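Local coordinates for protein putative Type I topoisomerase (Deinococcus radiodurans, PDB 3M4A) that binds DNA and probably, as a type IB topoisomerase, breaks, passes and rejoins single strands of it without ATP, at residues 249-254 with 265-270; 292-297 with 326-331. All coordinates share one frame; numbering follows the deposited sequence. Where two conformers were deposited one is given.

In the fold
Contact 1 comes first along the chain and joins neighbouring helices, 235-254 and 260-278; contact 2 follows, pairing helix 292-299 with helix 323-337 near the C-terminal end. Their centres lie 13 Å apart, on the same side of the chain's centre, and they touch directly. Phe-295, on helix 292-299, bears on both helices of contact 1: its CD1 is 3.6 Å from Leu-267 CD2 and 3.7 Å from Leu-251 CD1, while its CE1 approaches Cys-270 SG. Ile-294 also reaches Leu-251. The two contacts therefore form one continuous packed patch; the nearest atom of contact 1 is about 16 Å from the bound nucleic acid, that of contact 2 about 14 Å.

Contact 1 of 2, residues 249-254 with 265-270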
# COMPACT_ATOMS: atom_id res chain seq x y z
N GLU A 249 15.90 0.22 -2.24
CA GLU A 249 16.62 0.83 -1.11
C GLU A 249 17.82 0.01 -0.72
O GLU A 249 18.92 0.54 -0.53
CB GLU A 249 15.70 0.94 0.10
CG GLU A 249 14.67 2.01 -0.02
CD GLU A 249 13.67 2.03 1.14
OE1 GLU A 249 13.42 0.97 1.77
OE2 GLU A 249 13.15 3.12 1.41
N TYR A 250 17.60 -1.30 -0.62
CA TYR A 250 18.66 -2.24 -0.30
C TYR A 250 19.80 -2.12 -1.31
O TYR A 250 20.93 -1.96 -0.93
CB TYR A 250 18.11 -3.65 -0.29
CG TYR A 250 19.06 -4.73 0.18
CD1 TYR A 250 19.18 -5.03 1.55
CD2 TYR A 250 19.80 -5.46 -0.72
CE1 TYR A 250 20.02 -6.04 1.99
CE2 TYR A 250 20.65 -6.48 -0.29
CZ TYR A 250 20.75 -6.75 1.08
OH TYR A 250 21.59 -7.77 1.51
N LEU A 251 19.49 -2.18 -2.60
CA LEU A 251 20.54 -2.10 -3.60
C LEU A 251 21.29 -0.76 -3.57
O LEU A 251 22.52 -0.71 -3.71
CB LEU A 251 19.95 -2.40 -4.99
CG LEU A 251 19.43 -3.83 -5.19
CD1 LEU A 251 18.65 -3.97 -6.49
CD2 LEU A 251 20.58 -4.84 -5.12
N ALA A 252 20.56 0.34 -3.36
CA ALA A 252 21.19 1.66 -3.29
C ALA A 252 22.16 1.73 -2.11
O ALA A 252 23.26 2.30 -2.20
CB ALA A 252 20.12 2.74 -3.17
N GLN A 253 21.76 1.11 -1.01
CA GLN A 253 22.55 1.13 0.21
C GLN A 253 23.75 0.20 0.15
O GLN A 253 24.86 0.58 0.57
CB GLN A 253 21.64 0.83 1.40
CG GLN A 253 20.73 2.00 1.64
CD GLN A 253 19.55 1.68 2.53
OE1 GLN A 253 19.58 0.73 3.33
NE2 GLN A 253 18.51 2.49 2.42
N GLN A 254 23.55 -0.99 -0.41
CA GLN A 254 24.67 -1.93 -0.61
C GLN A 254 25.68 -1.32 -1.56
O GLN A 254 26.89 -1.35 -1.30
CB GLN A 254 24.17 -3.27 -1.17
CG GLN A 254 23.23 -4.05 -0.23
CD GLN A 254 23.74 -4.10 1.20
OE1 GLN A 254 24.84 -4.60 1.47
NE2 GLN A 254 22.95 -3.55 2.12
N LYS A 265 25.38 -11.54 -7.40
CA LYS A 265 25.44 -12.04 -6.02
C LYS A 265 24.67 -11.10 -5.08
O LYS A 265 23.99 -11.56 -4.15
CB LYS A 265 26.89 -12.14 -5.54
CG LYS A 265 27.04 -12.70 -4.12
CD LYS A 265 28.26 -12.16 -3.37
CE LYS A 265 28.01 -10.79 -2.74
NZ LYS A 265 26.98 -10.86 -1.67
N VAL A 266 24.80 -9.80 -5.30
CA VAL A 266 24.09 -8.82 -4.46
C VAL A 266 22.58 -8.97 -4.68
O VAL A 266 21.79 -8.89 -3.73
CB VAL A 266 24.53 -7.36 -4.75
CG1 VAL A 266 23.75 -6.37 -3.85
CG2 VAL A 266 26.04 -7.18 -4.56
N LEU A 267 22.18 -9.19 -5.93
CA LEU A 267 20.77 -9.41 -6.25
C LEU A 267 20.21 -10.62 -5.51
O LEU A 267 19.08 -10.58 -5.03
CB LEU A 267 20.56 -9.55 -7.75
CG LEU A 267 20.83 -8.31 -8.61
CD1 LEU A 267 20.49 -8.61 -10.06
CD2 LEU A 267 20.04 -7.09 -8.11
N VAL A 268 20.99 -11.70 -5.40
CA VAL A 268 20.57 -12.87 -4.62
C VAL A 268 20.30 -12.49 -3.16
O VAL A 268 19.25 -12.82 -2.62
CB VAL A 268 21.62 -14.03 -4.69
CG1 VAL A 268 21.30 -15.13 -3.67
CG2 VAL A 268 21.67 -14.58 -6.09
N ASP A 269 21.23 -11.77 -2.54
CA ASP A 269 21.08 -11.32 -1.16
C ASP A 269 19.85 -10.43 -0.99
O ASP A 269 19.12 -10.52 0.00
CB ASP A 269 22.30 -10.54 -0.69
CG ASP A 269 23.51 -11.43 -0.45
OD1 ASP A 269 23.35 -12.65 -0.23
OD2 ASP A 269 24.63 -10.88 -0.47
N CYS A 270 19.64 -9.55 -1.96
CA CYS A 270 18.49 -8.64 -1.97
C CYS A 270 17.17 -9.40 -1.98
O CYS A 270 16.29 -9.13 -1.15
CB CYS A 270 18.59 -7.70 -3.18
SG CYS A 270 17.20 -6.59 -3.44
O HOH W 1 24.34 -7.99 -0.54
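Tyr-250 and Leu-251 lay an aromatic ring and a branched tip against helix 260-278, in a helix-loop-helix unit within the catalytic-core region of a type IB topoisomerase. The axes of the two short segments run at 135°, nearer antiparallel than perpendicular, and approach to 10.2 Å. At that spacing the contact is made mainly by side chains, and the 288 Å² they bury falls into two halves, Tyr-250 on Cys-270 and Leu-251 on its three neighbours, with Gln-254 and Asp-269 at the edge.

In the first half, CD2 of the Tyr-250 ring lies 3.5 Å from Cys-270 CB. Its CE2 comes equally near Cys-270 CA, so the ring borders the backbone as well as the side chain. Cys-270 SG makes an oblique sulfur-aromatic contact, 5.0 Å from the Tyr-250 ring centroid and 54° off its normal. With CG anti to the backbone N (chi1 -173°), Tyr-250 extends across to this helix, and its OH arrives beside Asp-269 CB. The ring and the Asp-269 carboxylate are turned nearly perpendicular.

Leu-251 carries the other half. Its CD2 touches both Val-266 CG1, at 3.7 Å, and Leu-267 CD2, while CG rests against Cys-270 SG. Leu-251 and Val-266 lie alongside, pointing opposite ways, whereas the two leucines are set nearly square to each other.

The second shell constrains these groups. Gln-254, one turn after Tyr-250, lays CG 3.5 Å above the outer part of one ring face, and Phe-273 meets the same ring. Phe-295 of helix 292-299 packs on both leucines. Asp-269 is held by a salt bridge, Lys-265 NZ to Asp-269 OD2 at 2.6 Å; that same OD2 accepts a bond from a water whose link to Tyr-250 OH is weak, at 3.4 Å.

Contact 2 of 2, residues 292-297 with 326-331; sequences PVIFDR and GALKRM
Val-293 CG1 makes the first, loose approach to the second helix, 4.3 Å from Met-331 O; the same methyl lies over one face of the Arg-297 guanidinium, one turn later.

Ile-294 provides the closest apolar packing. In the conformer given, its CD1 is 3.6 Å from Leu-328 CD1, and its CG1 is 3.7 Å from Met-331 SD. Both partners come in nearly square to the isoleucine side chain.

Arg-297 contributes its aliphatic stem: CG lies 3.9 Å from Met-331 CG, the two chains side by side and running opposite ways. Met-331 is extended through its first two torsions and turns at the third (chi3 -82°), which brings CE to Arg-297 CB. Replaced by alanine, Met-331 would lose the SD and CE that touch Ile-294 and Arg-297, which is likely to leave a gap between them. The charged end of Arg-297 is held separately, by a salt bridge to Glu-335 and by an NE bond to Ser-334, both farther along helix 323-337.

The segment axes stand 11.0 Å apart at 85°, and 214 Å² is buried. This is a near-perpendicular crossing of helix 292-299 with the C-terminal helix 323-337, packed through Ile-294, Leu-328, Met-331 and the Arg-297 stem, in the helical part of this type IB topoisomerase.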
# COMPACT_ATOMS: atom_id res chain seq x y z
N PRO A 292 11.37 -6.20 -12.10
CA PRO A 292 12.72 -6.47 -12.60
C PRO A 292 13.46 -5.23 -13.10
O PRO A 292 14.69 -5.23 -13.21
CB PRO A 292 12.47 -7.44 -13.77
CG PRO A 292 11.09 -7.22 -14.18
CD PRO A 292 10.33 -6.82 -12.93
N VAL A 293 12.72 -4.17 -13.40
CA VAL A 293 13.36 -2.93 -13.81
C VAL A 293 14.41 -2.46 -12.81
O VAL A 293 15.47 -1.99 -13.19
CB VAL A 293 12.30 -1.84 -14.10
CG1 VAL A 293 12.97 -0.47 -14.32
CG2 VAL A 293 11.46 -2.25 -15.32
N ILE A 294 14.14 -2.61 -11.51
CA ILE A 294 15.06 -2.19 -10.46
C ILE A 294 16.40 -2.94 -10.55
O ILE A 294 17.49 -2.36 -10.35
CB ILE A 294 14.39 -2.38 -9.05
CG1 ILE A 294 13.49 -1.17 -8.74
CG2 ILE A 294 15.41 -2.56 -7.94
CD1 ILE A 294 12.37 -0.95 -9.75
N PHE A 295 16.31 -4.24 -10.86
CA PHE A 295 17.48 -5.11 -11.03
C PHE A 295 18.23 -4.77 -12.32
O PHE A 295 19.46 -4.70 -12.31
CB PHE A 295 17.05 -6.58 -11.04
CG PHE A 295 16.69 -7.14 -9.68
CD1 PHE A 295 16.58 -6.32 -8.56
CD2 PHE A 295 16.46 -8.49 -9.53
CE1 PHE A 295 16.27 -6.85 -7.32
CE2 PHE A 295 16.14 -9.03 -8.27
CZ PHE A 295 16.04 -8.19 -7.18
N ASP A 296 17.50 -4.53 -13.41
CA ASP A 296 18.11 -4.03 -14.66
C ASP A 296 18.96 -2.79 -14.42
O ASP A 296 20.13 -2.72 -14.81
CB ASP A 296 17.05 -3.68 -15.71
CG ASP A 296 16.33 -4.89 -16.28
OD1 ASP A 296 16.84 -6.03 -16.19
OD2 ASP A 296 15.23 -4.67 -16.81
N ARG A 297 18.39 -1.79 -13.73
CA ARG A 297 19.15 -0.59 -13.46
C ARG A 297 20.39 -0.87 -12.61
O ARG A 297 21.48 -0.36 -12.90
CB ARG A 297 18.26 0.48 -12.82
CG ARG A 297 17.13 0.94 -13.70
CD ARG A 297 17.56 1.64 -15.00
NE ARG A 297 16.34 1.97 -15.73
CZ ARG A 297 15.69 1.13 -16.53
NH1 ARG A 297 16.17 -0.09 -16.78
NH2 ARG A 297 14.56 1.49 -17.11
N GLY A 326 9.81 8.51 -4.23
CA GLY A 326 9.91 9.45 -5.33
C GLY A 326 10.98 9.01 -6.31
O GLY A 326 10.76 9.01 -7.52
N ALA A 327 12.13 8.63 -5.78
CA ALA A 327 13.21 8.16 -6.64
C ALA A 327 12.81 6.87 -7.36
O ALA A 327 13.13 6.69 -8.54
CB ALA A 327 14.49 7.98 -5.86
N LEU A 328 12.10 5.98 -6.66
CA LEU A 328 11.60 4.76 -7.30
C LEU A 328 10.64 5.06 -8.46
O LEU A 328 10.73 4.47 -9.56
CB LEU A 328 10.92 3.83 -6.28
CG LEU A 328 10.33 2.53 -6.86
CD1 LEU A 328 11.41 1.69 -7.52
CD2 LEU A 328 9.63 1.73 -5.76
N LYS A 329 9.71 5.98 -8.24
CA LYS A 329 8.80 6.38 -9.28
C LYS A 329 9.55 6.83 -10.52
O LYS A 329 9.22 6.41 -11.62
CB LYS A 329 7.89 7.51 -8.83
CG LYS A 329 6.74 7.72 -9.80
CD LYS A 329 5.83 8.84 -9.42
CE LYS A 329 4.63 8.85 -10.36
NZ LYS A 329 3.82 10.08 -10.25
N ARG A 330 10.55 7.68 -10.32
CA ARG A 330 11.35 8.20 -11.42
C ARG A 330 12.16 7.09 -12.09
O ARG A 330 12.28 7.07 -13.33
CB ARG A 330 12.23 9.33 -10.94
CG ARG A 330 11.43 10.58 -10.64
CD ARG A 330 12.29 11.69 -10.09
NE ARG A 330 13.34 12.07 -11.02
CZ ARG A 330 13.18 12.86 -12.07
NH1 ARG A 330 12.00 13.40 -12.36
NH2 ARG A 330 14.23 13.11 -12.85
N MET A 331 12.69 6.15 -11.30
CA MET A 331 13.38 4.99 -11.89
C MET A 331 12.45 4.17 -12.77
O MET A 331 12.82 3.77 -13.89
CB MET A 331 14.01 4.11 -10.81
CG MET A 331 14.76 2.91 -11.36
SD MET A 331 15.35 1.80 -10.07
CE MET A 331 16.86 2.61 -9.58